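Local coordinates for protein probable mannosyltransferase KTR4 (Saccharomyces cerevisiae, PDB 5A07) that is a probable glycosyltransferase of the GT-A clan, with a pocket that holds guanosine-5'-diphosphate and a manganese ion, at residues B[78-83]-B[384-389]; B[82-87]-B[373-378]; B[98-103]-B[132-137]; B[236-241]-B[396-401]; B[256-261]-B[416-421]. One frame throughout, in Å; residues are numbered along the deposited sequence.

Overall arrangement
The chain leaves helix 65-80 and at once closes two long loops: interaction 1 to the end of strand 384-386, and interaction 2, from the residues just after it, to the turn between strands 371-373 and 379-381. Interaction 3 sits within both of these loops, about 20 Å from interaction 2 between centres, and joins the lead-in to strand 105-110 to the loop between helix 116-131 and strand 138-142. Interaction 4 links segment 236-241 to the disulfide-rich segment 396-401, and interaction 5 sets helix 418-425 against strand 256-262. Both cross interactions 1 and 2, and each other. The Cys387-Cys401 disulfide ties interaction 1 to interaction 4, while Phe258 and Trp373 join 5 to 2.

Interaction 1. Residues B[78-83]-B[384-389]; sequences EFLLQE and YTNCPT
The backbone of residues 80-83, leaving the C-terminal end of helix 65-80, runs at 30° to that of residues 386-389, and Leu80 and Pro388 bring their CA atoms to 5.3 Å. Thr389 does most of the touching. Its OG1 lies anti to its own carbonyl carbon, beside the backbone N (chi1 -67°), which turns the hydroxyl to the helix end, where it donates to Leu80 O at 2.8 Å. The hydroxyl oxygen lies in the plane of that carbonyl, on a lone pair. The CG2 branch, anti to the backbone N, meets Glu83 CG at 3.9 Å, the two side chains crossing at a slant. Leu80 reaches over with one methyl, CD1, which lies 3.4 Å from Cys387 O and also touches the side-chain oxygen of Asn386, whose ND2 binds Ile377 O. A water lies in the notch between the segments: it accepts from Thr389 N at 2.9 Å and sits 2.7 Å from Leu80 O and the same distance from Gln82 O. Beyond the contact, Cys387 is disulfide-bonded to Cys401, and Thr389 bonds through its backbone to Ile84. Leu80 O, at the end of the helix, thus takes the threonine proton; the water has fewer protons to give than acceptors about it, and its hold on Leu80 O and Gln82 O is probably shared out.

Interaction 2. Residues B[82-87]-B[373-378]; sequences QEISEP and WFRDIG
The type I beta turn from Phe374 to Ile377 presents Arg375 and Asp376 to the irregular segment 82-87. Arg375, bent at chi3 (71°), brings NH2 to Gln82 OE1 at 2.9 Å in a nearly straight bond (N-H...O 171°). The oxygen lies in the guanidinium plane, yet the donor stands well above the plane of the amide carbonyl, with the two flat groups turned 72° apart. A water closes a second link, accepting from Gln82 NE2 and Arg375 NH1. Ile84 covers the arginine with two branches: CG2 lies 3.9 Å above one guanidinium face, offset toward the rim, and CD1 packs on Arg375 CB at 3.7 Å. Further along, another water donates to Ser85 O and Asp376 OD2, each at 2.7 Å, while Pro87 CD rests 3.7 Å from that same Asp376 OD2, which also bonds Tyr243 OH. Arg375 NH2 binds Phe79 O as well, so the turn joining strands 371-373 and 379-381 is fastened to the end of helix 65-80, with helix 245-251 packing against Pro87 and Phe374.

Interaction 3. Residues B[98-103]-B[132-137]; sequences PLAGKA and KNFGYP
Two groups grip Tyr136 OH: Ala103 N donates to it at 3.0 Å (N-H...O 150°), and Asp244 OD2 is hydrogen-bonded to it from outside the pair. The tyrosine sits within a beta-alpha-beta crossover, in the loop that leads from helix 116-131 into strand 138-142, while segment 98-103 leads into the parallel neighbour, strand 105-110. Ala103 N approaches the ring at its edge, in plane; Ala103 CB lies 3.3 Å from the same OH, and Ala103 O comes to 3.3 Å from CE1. The backbone of Leu99 to Lys102 makes a type II turn, with Gly101 at its positive-phi corner, and Gly101 CA comes 3.4 Å from Tyr136 CZ. Asp244 OD2 also takes the N-H of Gly101, so one carboxylate fixes both the turn and the phenol. On the other segment Phe134 O lies 3.7 Å from Gly101 CA, and Ala100 CB stands 4.2 Å from both CD1 and CE1 of the Phe134 ring.

Interaction 4. Residues B[236-241]-B[396-401]; sequences NFYCKI and RCNGNC
Both cysteines of the Cys239-Cys397 disulfide hold SG anti to the carbonyl carbon (chi1 -53° and -64°), which points the sulfurs at each other across the paired backbones, 2.2 Å apart with chi3 at 100°. They form a non-hydrogen-bonded antiparallel pair, flanked by Lys240 N donating to Arg396 O at 2.9 Å and Asn398 N donating to Tyr238 O at 2.8 Å. Arg396 folds back at chi3, which lays Cys239 CB over one guanidinium face, 3.3 Å from NH1. The same NH1 donates to Lys240 O at 2.9 Å; that oxygen lies in the guanidinium plane, though the donor stands above the carbonyl plane. NH2 binds Asp376 O. Cys401 CB stands over the centre of the Tyr238 ring, 3.6 Å from the centroid, a CH-pi contact. Asn398 OD1 accepts from Asn400 N in an Asx turn, and Asn400 CB touches the Tyr238 ring. Since Cys401 is itself bonded to Cys387, covalent links, backbone bonds and ring packing together hold segment 396-401 against the chain leaving strand 236-237.

Interaction 5. Residues B[256-261]-B[416-421]; sequences YGFVLN and NCQATW
The carboxamide of Gln418 meets the Phe258 ring edge-on and almost in its plane, 13° apart, with OE1 3.4 Å from CE2; bending at chi2 (71°) brings it there. That oxygen also lies 3.4 Å from Asn261 CB, and a water sits close to both it and Val259 O, with fewer protons than acceptors around it. The other edge contact of the phenylalanine is a T-shaped stack: CZ points at the face of Trp421, 3.7 Å from NE1, the planes 81° apart. These residues seat the start of helix 418-425 on strand 256-262 in the core of the fold. Cys417 occupies the N-cap position, and Asn416 OD1 accepts from Gln418 N at 3.0 Å in an Asx turn. Asn261 O takes the N-H of Cys417 at 2.8 Å, and a second water accepts from Asn261 N and lies close to Asn416 OD1. Asn261 OD1 bonds Trp295 NE1 and touches Cys417 CB; its ND2 approaches the Trp421 ring obliquely, 3.8 Å from CG of that ring.

Interaction 1. Residues B[78-83]-B[384-389]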
# COMPACT_ATOMS: atom_id res chain seq x y z
N GLU B 78 -5.06 11.77 -18.33
CA GLU B 78 -5.11 13.20 -18.10
C GLU B 78 -4.34 13.59 -16.90
O GLU B 78 -3.76 14.68 -16.83
CB GLU B 78 -6.56 13.67 -17.95
CG GLU B 78 -7.26 13.69 -19.31
CD GLU B 78 -8.81 13.80 -19.27
OE1 GLU B 78 -9.45 13.68 -18.20
OE2 GLU B 78 -9.41 13.90 -20.37
N PHE B 79 -4.30 12.72 -15.88
CA PHE B 79 -3.47 13.06 -14.76
C PHE B 79 -1.99 12.80 -15.01
O PHE B 79 -1.15 13.63 -14.69
CB PHE B 79 -3.97 12.38 -13.46
CG PHE B 79 -5.06 13.16 -12.78
CD1 PHE B 79 -6.28 13.29 -13.37
CD2 PHE B 79 -4.85 13.79 -11.56
CE1 PHE B 79 -7.27 14.10 -12.83
CE2 PHE B 79 -5.85 14.53 -10.96
CZ PHE B 79 -7.06 14.69 -11.61
N LEU B 80 -1.68 11.63 -15.53
CA LEU B 80 -0.28 11.24 -15.71
C LEU B 80 0.44 12.08 -16.74
O LEU B 80 1.66 12.33 -16.59
CB LEU B 80 -0.17 9.76 -16.02
CG LEU B 80 -0.04 8.83 -14.84
CD1 LEU B 80 1.33 8.94 -14.15
CD2 LEU B 80 -1.12 9.05 -13.78
N LEU B 81 -0.28 12.59 -17.73
CA LEU B 81 0.31 13.52 -18.72
C LEU B 81 0.28 14.93 -18.32
O LEU B 81 0.90 15.76 -18.97
CB LEU B 81 -0.28 13.35 -20.14
CG LEU B 81 -0.26 11.96 -20.70
CD1 LEU B 81 -0.87 11.99 -22.12
CD2 LEU B 81 1.13 11.34 -20.70
N GLN B 82 -0.22 15.26 -17.14
CA GLN B 82 -0.12 16.68 -16.64
C GLN B 82 1.29 16.91 -16.15
O GLN B 82 1.85 16.10 -15.40
CB GLN B 82 -1.13 16.84 -15.50
CG GLN B 82 -1.16 18.16 -14.74
CD GLN B 82 -2.14 18.10 -13.50
OE1 GLN B 82 -3.01 17.20 -13.35
NE2 GLN B 82 -1.94 19.02 -12.59
N GLU B 83 1.87 18.04 -16.52
CA GLU B 83 3.19 18.42 -16.01
C GLU B 83 3.11 18.71 -14.52
O GLU B 83 2.34 19.57 -14.11
CB GLU B 83 3.71 19.69 -16.71
CG GLU B 83 4.01 19.38 -18.15
CD GLU B 83 4.37 20.66 -18.94
OE1 GLU B 83 4.66 21.70 -18.35
OE2 GLU B 83 4.34 20.61 -20.14
N TYR B 384 4.00 -2.97 -12.91
CA TYR B 384 3.33 -1.66 -13.01
C TYR B 384 4.25 -0.53 -12.66
O TYR B 384 5.16 -0.65 -11.81
CB TYR B 384 2.11 -1.66 -12.10
CG TYR B 384 1.05 -2.72 -12.40
CD1 TYR B 384 0.38 -2.75 -13.59
CD2 TYR B 384 0.74 -3.69 -11.47
CE1 TYR B 384 -0.51 -3.74 -13.87
CE2 TYR B 384 -0.22 -4.66 -11.69
CZ TYR B 384 -0.84 -4.66 -12.89
OH TYR B 384 -1.74 -5.60 -13.19
N THR B 385 3.97 0.62 -13.28
CA THR B 385 4.80 1.79 -13.12
C THR B 385 3.94 3.04 -12.94
O THR B 385 2.96 3.23 -13.67
CB THR B 385 5.67 2.01 -14.37
OG1 THR B 385 6.55 0.89 -14.54
CG2 THR B 385 6.53 3.18 -14.23
N ASN B 386 4.31 3.89 -11.96
CA ASN B 386 3.84 5.25 -11.88
C ASN B 386 4.95 6.13 -12.47
O ASN B 386 6.02 6.26 -11.85
CB ASN B 386 3.60 5.64 -10.41
CG ASN B 386 3.18 7.08 -10.27
OD1 ASN B 386 2.16 7.52 -10.89
ND2 ASN B 386 3.91 7.83 -9.45
N CYS B 387 4.70 6.75 -13.62
CA CYS B 387 5.71 7.52 -14.33
C CYS B 387 5.14 8.90 -14.69
O CYS B 387 4.39 9.00 -15.67
CB CYS B 387 6.15 6.79 -15.59
SG CYS B 387 7.57 7.67 -16.36
N PRO B 388 5.42 9.94 -13.87
CA PRO B 388 4.76 11.22 -14.11
C PRO B 388 5.42 12.01 -15.24
O PRO B 388 6.49 11.59 -15.75
CB PRO B 388 4.95 11.97 -12.78
CG PRO B 388 6.25 11.40 -12.23
CD PRO B 388 6.25 9.97 -12.62
N THR B 389 4.84 13.17 -15.54
CA THR B 389 5.33 14.04 -16.57
C THR B 389 5.93 15.30 -15.93
O THR B 389 5.35 15.86 -14.99
CB THR B 389 4.16 14.43 -17.48
OG1 THR B 389 3.69 13.29 -18.20
CG2 THR B 389 4.59 15.53 -18.48
O HOH W 1 2.23 13.66 -14.26

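Interaction 2. Residues B[82-87]-B[373-378]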
# COMPACT_ATOMS: atom_id res chain seq x y z
N GLN B 82 -0.22 15.26 -17.14
CA GLN B 82 -0.12 16.68 -16.64
C GLN B 82 1.29 16.91 -16.15
O GLN B 82 1.85 16.10 -15.40
CB GLN B 82 -1.13 16.84 -15.50
CG GLN B 82 -1.16 18.16 -14.74
CD GLN B 82 -2.14 18.10 -13.50
OE1 GLN B 82 -3.01 17.20 -13.35
NE2 GLN B 82 -1.94 19.02 -12.59
N GLU B 83 1.87 18.04 -16.52
CA GLU B 83 3.19 18.42 -16.01
C GLU B 83 3.11 18.71 -14.52
O GLU B 83 2.34 19.57 -14.11
CB GLU B 83 3.71 19.69 -16.71
CG GLU B 83 4.01 19.38 -18.15
CD GLU B 83 4.37 20.66 -18.94
OE1 GLU B 83 4.66 21.70 -18.35
OE2 GLU B 83 4.34 20.61 -20.14
N ILE B 84 3.87 18.01 -13.71
CA ILE B 84 3.96 18.29 -12.29
C ILE B 84 5.42 18.35 -11.86
O ILE B 84 6.31 17.99 -12.61
CB ILE B 84 3.23 17.21 -11.45
CG1 ILE B 84 3.96 15.86 -11.58
CG2 ILE B 84 1.81 17.06 -11.90
CD1 ILE B 84 3.40 14.78 -10.65
N SER B 85 5.61 18.84 -10.65
CA SER B 85 6.94 18.82 -10.04
C SER B 85 6.94 18.36 -8.58
O SER B 85 7.46 17.28 -8.30
CB SER B 85 7.63 20.16 -10.17
OG SER B 85 6.79 21.05 -9.63
N GLU B 86 6.38 19.16 -7.69
CA GLU B 86 6.36 18.89 -6.28
C GLU B 86 5.04 19.29 -5.69
O GLU B 86 4.33 20.04 -6.29
CB GLU B 86 7.35 19.78 -5.53
CG GLU B 86 8.68 19.91 -6.08
CD GLU B 86 9.55 20.63 -5.09
OE1 GLU B 86 9.34 21.83 -4.86
OE2 GLU B 86 10.42 19.98 -4.54
N PRO B 87 4.73 18.85 -4.45
CA PRO B 87 3.44 19.23 -3.86
C PRO B 87 3.37 20.73 -3.76
O PRO B 87 4.38 21.38 -3.42
CB PRO B 87 3.49 18.59 -2.51
CG PRO B 87 4.37 17.41 -2.69
CD PRO B 87 5.41 17.87 -3.61
N TRP B 373 -1.74 10.57 -2.57
CA TRP B 373 -1.19 9.96 -3.78
C TRP B 373 0.08 10.70 -4.22
O TRP B 373 0.03 11.87 -4.66
CB TRP B 373 -2.22 9.97 -4.92
CG TRP B 373 -1.74 9.37 -6.20
CD1 TRP B 373 -0.87 8.36 -6.33
CD2 TRP B 373 -2.19 9.66 -7.50
NE1 TRP B 373 -0.66 8.05 -7.64
CE2 TRP B 373 -1.46 8.85 -8.38
CE3 TRP B 373 -3.13 10.56 -8.02
CZ2 TRP B 373 -1.66 8.88 -9.75
CZ3 TRP B 373 -3.31 10.60 -9.36
CH2 TRP B 373 -2.59 9.75 -10.22
N PHE B 374 1.24 10.02 -4.09
CA PHE B 374 2.53 10.62 -4.37
C PHE B 374 2.78 10.57 -5.86
O PHE B 374 3.58 9.76 -6.38
CB PHE B 374 3.66 9.89 -3.61
CG PHE B 374 3.91 10.44 -2.24
CD1 PHE B 374 4.48 11.68 -2.08
CD2 PHE B 374 3.52 9.71 -1.09
CE1 PHE B 374 4.67 12.21 -0.80
CE2 PHE B 374 3.73 10.24 0.15
CZ PHE B 374 4.29 11.49 0.32
N ARG B 375 2.10 11.46 -6.58
CA ARG B 375 2.18 11.48 -8.04
C ARG B 375 3.62 11.66 -8.50
O ARG B 375 4.01 11.14 -9.56
CB ARG B 375 1.28 12.60 -8.62
CG ARG B 375 -0.21 12.30 -8.45
CD ARG B 375 -1.03 13.53 -8.81
NE ARG B 375 -1.02 13.81 -10.27
CZ ARG B 375 -1.60 14.87 -10.83
NH1 ARG B 375 -2.30 15.75 -10.07
NH2 ARG B 375 -1.50 15.06 -12.13
N ASP B 376 4.40 12.40 -7.74
CA ASP B 376 5.74 12.78 -8.12
C ASP B 376 6.76 11.66 -7.93
O ASP B 376 7.90 11.82 -8.44
CB ASP B 376 6.23 14.07 -7.39
CG ASP B 376 6.08 14.00 -5.84
OD1 ASP B 376 5.22 13.22 -5.27
OD2 ASP B 376 6.79 14.77 -5.13
N ILE B 377 6.40 10.61 -7.19
CA ILE B 377 7.36 9.51 -6.91
C ILE B 377 7.26 8.53 -8.07
O ILE B 377 6.40 7.64 -8.10
CB ILE B 377 7.21 8.88 -5.52
CG1 ILE B 377 7.42 9.96 -4.48
CG2 ILE B 377 8.24 7.75 -5.45
CD1 ILE B 377 7.34 9.45 -3.06
N GLY B 378 8.12 8.72 -9.07
CA GLY B 378 8.19 7.82 -10.18
C GLY B 378 8.71 6.44 -9.66
O GLY B 378 9.74 6.40 -8.96
O HOH W 2 -3.44 18.33 -10.36
O HOH W 3 8.86 16.12 -6.33

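Interaction 3. Residues B[98-103]-B[132-137]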
# COMPACT_ATOMS: atom_id res chain seq x y z
N PRO B 98 16.72 23.03 8.97
CA PRO B 98 16.77 22.46 10.33
C PRO B 98 15.89 21.24 10.57
O PRO B 98 16.30 20.36 11.29
CB PRO B 98 16.26 23.59 11.24
CG PRO B 98 16.36 24.85 10.43
CD PRO B 98 16.45 24.49 8.96
N LEU B 99 14.69 21.16 9.99
CA LEU B 99 13.84 19.98 10.16
C LEU B 99 14.21 18.79 9.27
O LEU B 99 13.60 17.73 9.37
CB LEU B 99 12.39 20.38 9.95
CG LEU B 99 11.82 21.37 11.00
CD1 LEU B 99 10.44 21.87 10.55
CD2 LEU B 99 11.73 20.71 12.35
N ALA B 100 15.16 18.96 8.35
CA ALA B 100 15.46 17.89 7.41
C ALA B 100 16.03 16.72 8.14
O ALA B 100 16.97 16.83 8.91
CB ALA B 100 16.43 18.35 6.37
N GLY B 101 15.46 15.57 7.94
CA GLY B 101 16.04 14.37 8.55
C GLY B 101 15.52 14.13 9.93
O GLY B 101 15.91 13.14 10.54
N LYS B 102 14.66 15.00 10.45
CA LYS B 102 14.34 14.94 11.88
C LYS B 102 13.07 14.26 12.19
O LYS B 102 12.75 14.13 13.36
CB LYS B 102 14.25 16.33 12.53
CG LYS B 102 15.43 17.24 12.31
CD LYS B 102 16.76 16.50 12.38
CE LYS B 102 17.20 16.37 13.79
NZ LYS B 102 17.81 17.69 14.10
N ALA B 103 12.31 13.79 11.20
CA ALA B 103 11.16 13.03 11.52
C ALA B 103 11.54 11.73 12.14
O ALA B 103 12.66 11.21 11.93
CB ALA B 103 10.31 12.81 10.28
N LYS B 132 19.89 10.23 -0.20
CA LYS B 132 21.23 10.74 -0.06
C LYS B 132 21.17 12.17 0.43
O LYS B 132 22.13 12.63 1.03
CB LYS B 132 22.01 10.67 -1.37
CG LYS B 132 21.56 11.70 -2.41
CD LYS B 132 22.31 11.52 -3.72
CE LYS B 132 21.86 12.54 -4.75
NZ LYS B 132 22.59 12.23 -6.01
N ASN B 133 20.05 12.85 0.23
CA ASN B 133 19.94 14.22 0.71
C ASN B 133 19.23 14.41 2.03
O ASN B 133 19.15 15.53 2.53
CB ASN B 133 19.24 15.08 -0.38
CG ASN B 133 20.08 15.23 -1.59
OD1 ASN B 133 21.27 15.36 -1.47
ND2 ASN B 133 19.51 15.08 -2.73
N PHE B 134 18.72 13.33 2.61
CA PHE B 134 17.96 13.40 3.85
C PHE B 134 18.47 12.46 4.94
O PHE B 134 18.32 12.76 6.08
CB PHE B 134 16.48 13.23 3.56
CG PHE B 134 15.93 14.36 2.80
CD1 PHE B 134 15.56 15.52 3.46
CD2 PHE B 134 15.81 14.32 1.43
CE1 PHE B 134 15.12 16.64 2.78
CE2 PHE B 134 15.39 15.45 0.74
CZ PHE B 134 15.02 16.62 1.39
N GLY B 135 18.99 11.30 4.57
CA GLY B 135 19.72 10.41 5.48
C GLY B 135 18.93 9.68 6.50
O GLY B 135 19.43 9.39 7.57
N TYR B 136 17.67 9.34 6.20
CA TYR B 136 16.88 8.51 7.10
C TYR B 136 17.55 7.15 7.21
O TYR B 136 18.11 6.58 6.23
CB TYR B 136 15.40 8.41 6.63
CG TYR B 136 14.67 9.72 7.02
CD1 TYR B 136 14.22 9.90 8.32
CD2 TYR B 136 14.50 10.78 6.14
CE1 TYR B 136 13.63 11.10 8.74
CE2 TYR B 136 13.92 11.98 6.55
CZ TYR B 136 13.52 12.14 7.86
OH TYR B 136 12.94 13.28 8.26
N PRO B 137 17.42 6.53 8.35
CA PRO B 137 17.98 5.21 8.57
C PRO B 137 17.22 4.07 7.95
O PRO B 137 16.07 4.23 7.53
CB PRO B 137 17.85 5.02 10.10
CG PRO B 137 16.72 5.91 10.49
CD PRO B 137 16.72 7.06 9.52

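Interaction 4. Residues B[236-241]-B[396-401]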
# COMPACT_ATOMS: atom_id res chain seq x y z
N ASN B 236 12.30 0.19 -8.67
CA ASN B 236 12.96 1.30 -9.33
C ASN B 236 12.34 2.61 -8.95
O ASN B 236 11.12 2.67 -8.77
CB ASN B 236 12.85 1.14 -10.87
CG ASN B 236 13.51 -0.16 -11.35
OD1 ASN B 236 14.73 -0.26 -11.41
ND2 ASN B 236 12.71 -1.17 -11.53
N PHE B 237 13.18 3.62 -8.79
CA PHE B 237 12.75 4.97 -8.61
C PHE B 237 13.27 5.78 -9.76
O PHE B 237 14.46 5.67 -10.14
CB PHE B 237 13.26 5.55 -7.32
CG PHE B 237 12.67 4.89 -6.08
CD1 PHE B 237 11.43 5.27 -5.59
CD2 PHE B 237 13.30 3.83 -5.50
CE1 PHE B 237 10.85 4.60 -4.53
CE2 PHE B 237 12.75 3.19 -4.44
CZ PHE B 237 11.50 3.54 -3.98
N TYR B 238 12.47 6.69 -10.26
CA TYR B 238 12.84 7.43 -11.49
C TYR B 238 13.00 8.91 -11.34
O TYR B 238 13.61 9.51 -12.26
CB TYR B 238 11.81 7.20 -12.63
CG TYR B 238 11.64 5.76 -12.99
CD1 TYR B 238 12.70 5.03 -13.62
CD2 TYR B 238 10.48 5.08 -12.74
CE1 TYR B 238 12.58 3.65 -13.90
CE2 TYR B 238 10.36 3.73 -13.06
CZ TYR B 238 11.42 3.04 -13.66
OH TYR B 238 11.25 1.72 -13.92
N CYS B 239 12.54 9.51 -10.23
CA CYS B 239 12.46 10.93 -10.17
C CYS B 239 12.98 11.47 -8.87
O CYS B 239 12.70 10.95 -7.80
CB CYS B 239 10.99 11.38 -10.32
SG CYS B 239 10.15 10.73 -11.76
N LYS B 240 13.70 12.58 -8.97
CA LYS B 240 14.26 13.20 -7.80
C LYS B 240 13.18 13.80 -6.89
O LYS B 240 12.31 14.55 -7.34
CB LYS B 240 15.21 14.30 -8.20
CG LYS B 240 16.51 13.74 -8.73
CD LYS B 240 17.65 14.73 -8.69
CE LYS B 240 18.65 14.40 -9.81
NZ LYS B 240 18.27 15.21 -10.98
N ILE B 241 13.35 13.56 -5.61
CA ILE B 241 12.47 14.06 -4.58
C ILE B 241 13.28 14.95 -3.67
O ILE B 241 14.15 14.47 -2.93
CB ILE B 241 11.84 12.93 -3.78
CG1 ILE B 241 11.06 12.04 -4.73
CG2 ILE B 241 10.95 13.49 -2.62
CD1 ILE B 241 9.78 12.69 -5.29
N ARG B 396 14.07 16.60 -13.55
CA ARG B 396 13.71 15.92 -12.31
C ARG B 396 13.64 14.38 -12.47
O ARG B 396 14.10 13.65 -11.59
CB ARG B 396 12.44 16.50 -11.71
CG ARG B 396 12.22 16.15 -10.26
CD ARG B 396 10.80 16.57 -9.82
NE ARG B 396 9.72 15.76 -10.37
CZ ARG B 396 9.26 14.61 -9.84
NH1 ARG B 396 9.78 14.08 -8.76
NH2 ARG B 396 8.23 13.98 -10.40
N CYS B 397 13.13 13.88 -13.58
CA CYS B 397 13.06 12.44 -13.77
C CYS B 397 14.19 12.01 -14.67
O CYS B 397 14.65 12.78 -15.54
CB CYS B 397 11.71 12.00 -14.36
SG CYS B 397 10.31 12.36 -13.18
N ASN B 398 14.60 10.77 -14.55
CA ASN B 398 15.83 10.33 -15.28
C ASN B 398 15.58 9.80 -16.64
O ASN B 398 16.54 9.41 -17.29
CB ASN B 398 16.63 9.32 -14.49
CG ASN B 398 15.90 8.03 -14.24
OD1 ASN B 398 14.97 7.64 -14.92
ND2 ASN B 398 16.32 7.35 -13.23
N GLY B 399 14.32 9.72 -17.06
CA GLY B 399 14.05 9.25 -18.39
C GLY B 399 13.98 7.74 -18.57
O GLY B 399 13.80 7.28 -19.68
N ASN B 400 14.12 6.95 -17.50
CA ASN B 400 14.00 5.47 -17.61
C ASN B 400 12.60 4.92 -17.54
O ASN B 400 12.40 3.70 -17.59
CB ASN B 400 14.87 4.79 -16.55
CG ASN B 400 16.38 4.96 -16.82
OD1 ASN B 400 17.18 4.96 -15.91
ND2 ASN B 400 16.73 5.16 -18.05
N CYS B 401 11.59 5.78 -17.46
CA CYS B 401 10.25 5.32 -17.58
C CYS B 401 9.51 6.20 -18.61
O CYS B 401 9.85 7.33 -18.80
CB CYS B 401 9.50 5.28 -16.22
SG CYS B 401 9.23 6.86 -15.38
O HOH W 4 15.85 4.18 -12.32

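Interaction 5. Residues B[256-261]-B[416-421]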
# COMPACT_ATOMS: atom_id res chain seq x y z
N TYR B 256 -0.94 8.27 5.24
CA TYR B 256 -0.61 7.19 4.34
C TYR B 256 -0.27 7.79 2.98
O TYR B 256 -0.93 8.74 2.53
CB TYR B 256 -1.75 6.21 4.23
CG TYR B 256 -1.37 4.89 3.54
CD1 TYR B 256 -0.68 3.91 4.23
CD2 TYR B 256 -1.69 4.65 2.24
CE1 TYR B 256 -0.31 2.73 3.63
CE2 TYR B 256 -1.35 3.43 1.64
CZ TYR B 256 -0.67 2.49 2.36
OH TYR B 256 -0.33 1.31 1.78
N GLY B 257 0.75 7.24 2.36
CA GLY B 257 1.16 7.60 1.02
C GLY B 257 1.30 6.39 0.12
O GLY B 257 1.87 5.35 0.54
N PHE B 258 0.79 6.53 -1.11
CA PHE B 258 0.83 5.47 -2.08
C PHE B 258 1.18 6.04 -3.45
O PHE B 258 1.09 7.24 -3.69
CB PHE B 258 -0.50 4.70 -2.12
CG PHE B 258 -1.64 5.43 -2.82
CD1 PHE B 258 -2.39 6.35 -2.15
CD2 PHE B 258 -1.92 5.20 -4.14
CE1 PHE B 258 -3.43 7.03 -2.79
CE2 PHE B 258 -2.94 5.88 -4.79
CZ PHE B 258 -3.67 6.80 -4.11
N VAL B 259 1.58 5.14 -4.33
CA VAL B 259 1.82 5.45 -5.74
C VAL B 259 0.94 4.74 -6.77
O VAL B 259 0.69 5.31 -7.89
CB VAL B 259 3.30 5.32 -6.19
CG1 VAL B 259 4.19 6.33 -5.51
CG2 VAL B 259 3.84 3.92 -5.94
N LEU B 260 0.52 3.51 -6.45
CA LEU B 260 -0.17 2.67 -7.37
C LEU B 260 -1.42 2.08 -6.66
O LEU B 260 -1.38 1.82 -5.46
CB LEU B 260 0.75 1.52 -7.90
CG LEU B 260 1.81 2.04 -8.87
CD1 LEU B 260 3.00 1.10 -9.06
CD2 LEU B 260 1.16 2.39 -10.22
N ASN B 261 -2.48 1.84 -7.41
CA ASN B 261 -3.82 1.54 -6.83
C ASN B 261 -4.45 0.54 -7.78
O ASN B 261 -4.70 0.86 -8.93
CB ASN B 261 -4.56 2.89 -6.81
CG ASN B 261 -5.83 2.87 -6.01
OD1 ASN B 261 -6.73 2.02 -6.22
ND2 ASN B 261 -5.95 3.85 -5.11
N ASN B 416 -5.95 -1.49 -13.08
CA ASN B 416 -5.72 -0.14 -12.54
C ASN B 416 -7.03 0.38 -11.91
O ASN B 416 -8.06 0.41 -12.59
CB ASN B 416 -5.31 0.78 -13.67
CG ASN B 416 -4.66 2.07 -13.17
OD1 ASN B 416 -4.62 2.36 -11.97
ND2 ASN B 416 -4.20 2.84 -14.10
N CYS B 417 -6.96 0.72 -10.62
CA CYS B 417 -8.07 1.34 -9.92
C CYS B 417 -7.88 2.81 -9.68
O CYS B 417 -8.68 3.46 -9.04
CB CYS B 417 -8.35 0.58 -8.63
SG CYS B 417 -9.99 1.02 -7.98
N GLN B 418 -6.81 3.40 -10.23
CA GLN B 418 -6.48 4.77 -9.92
C GLN B 418 -7.58 5.76 -10.38
O GLN B 418 -7.82 6.74 -9.68
CB GLN B 418 -5.12 5.17 -10.47
CG GLN B 418 -4.66 6.59 -10.11
CD GLN B 418 -4.32 6.70 -8.64
OE1 GLN B 418 -3.58 5.85 -8.11
NE2 GLN B 418 -4.83 7.67 -7.99
N ALA B 419 -8.26 5.51 -11.51
CA ALA B 419 -9.34 6.38 -11.97
C ALA B 419 -10.45 6.47 -10.95
O ALA B 419 -11.00 7.54 -10.74
CB ALA B 419 -9.91 5.93 -13.31
N THR B 420 -10.77 5.36 -10.29
CA THR B 420 -11.79 5.35 -9.24
C THR B 420 -11.40 6.23 -8.04
O THR B 420 -12.20 7.03 -7.55
CB THR B 420 -12.13 3.91 -8.80
OG1 THR B 420 -12.67 3.23 -9.92
CG2 THR B 420 -13.11 3.88 -7.61
N TRP B 421 -10.15 6.14 -7.63
CA TRP B 421 -9.64 6.96 -6.56
C TRP B 421 -9.67 8.48 -6.97
O TRP B 421 -10.10 9.34 -6.17
CB TRP B 421 -8.15 6.54 -6.23
CG TRP B 421 -7.63 7.28 -5.06
CD1 TRP B 421 -6.90 8.44 -5.06
CD2 TRP B 421 -7.89 6.96 -3.70
NE1 TRP B 421 -6.71 8.86 -3.80
CE2 TRP B 421 -7.32 7.96 -2.94
CE3 TRP B 421 -8.62 5.93 -3.06
CZ2 TRP B 421 -7.38 7.98 -1.56
CZ3 TRP B 421 -8.69 5.93 -1.65
CH2 TRP B 421 -8.10 6.96 -0.92
O HOH W 5 -1.38 5.17 -9.61
O HOH W 6 -2.36 2.57 -10.22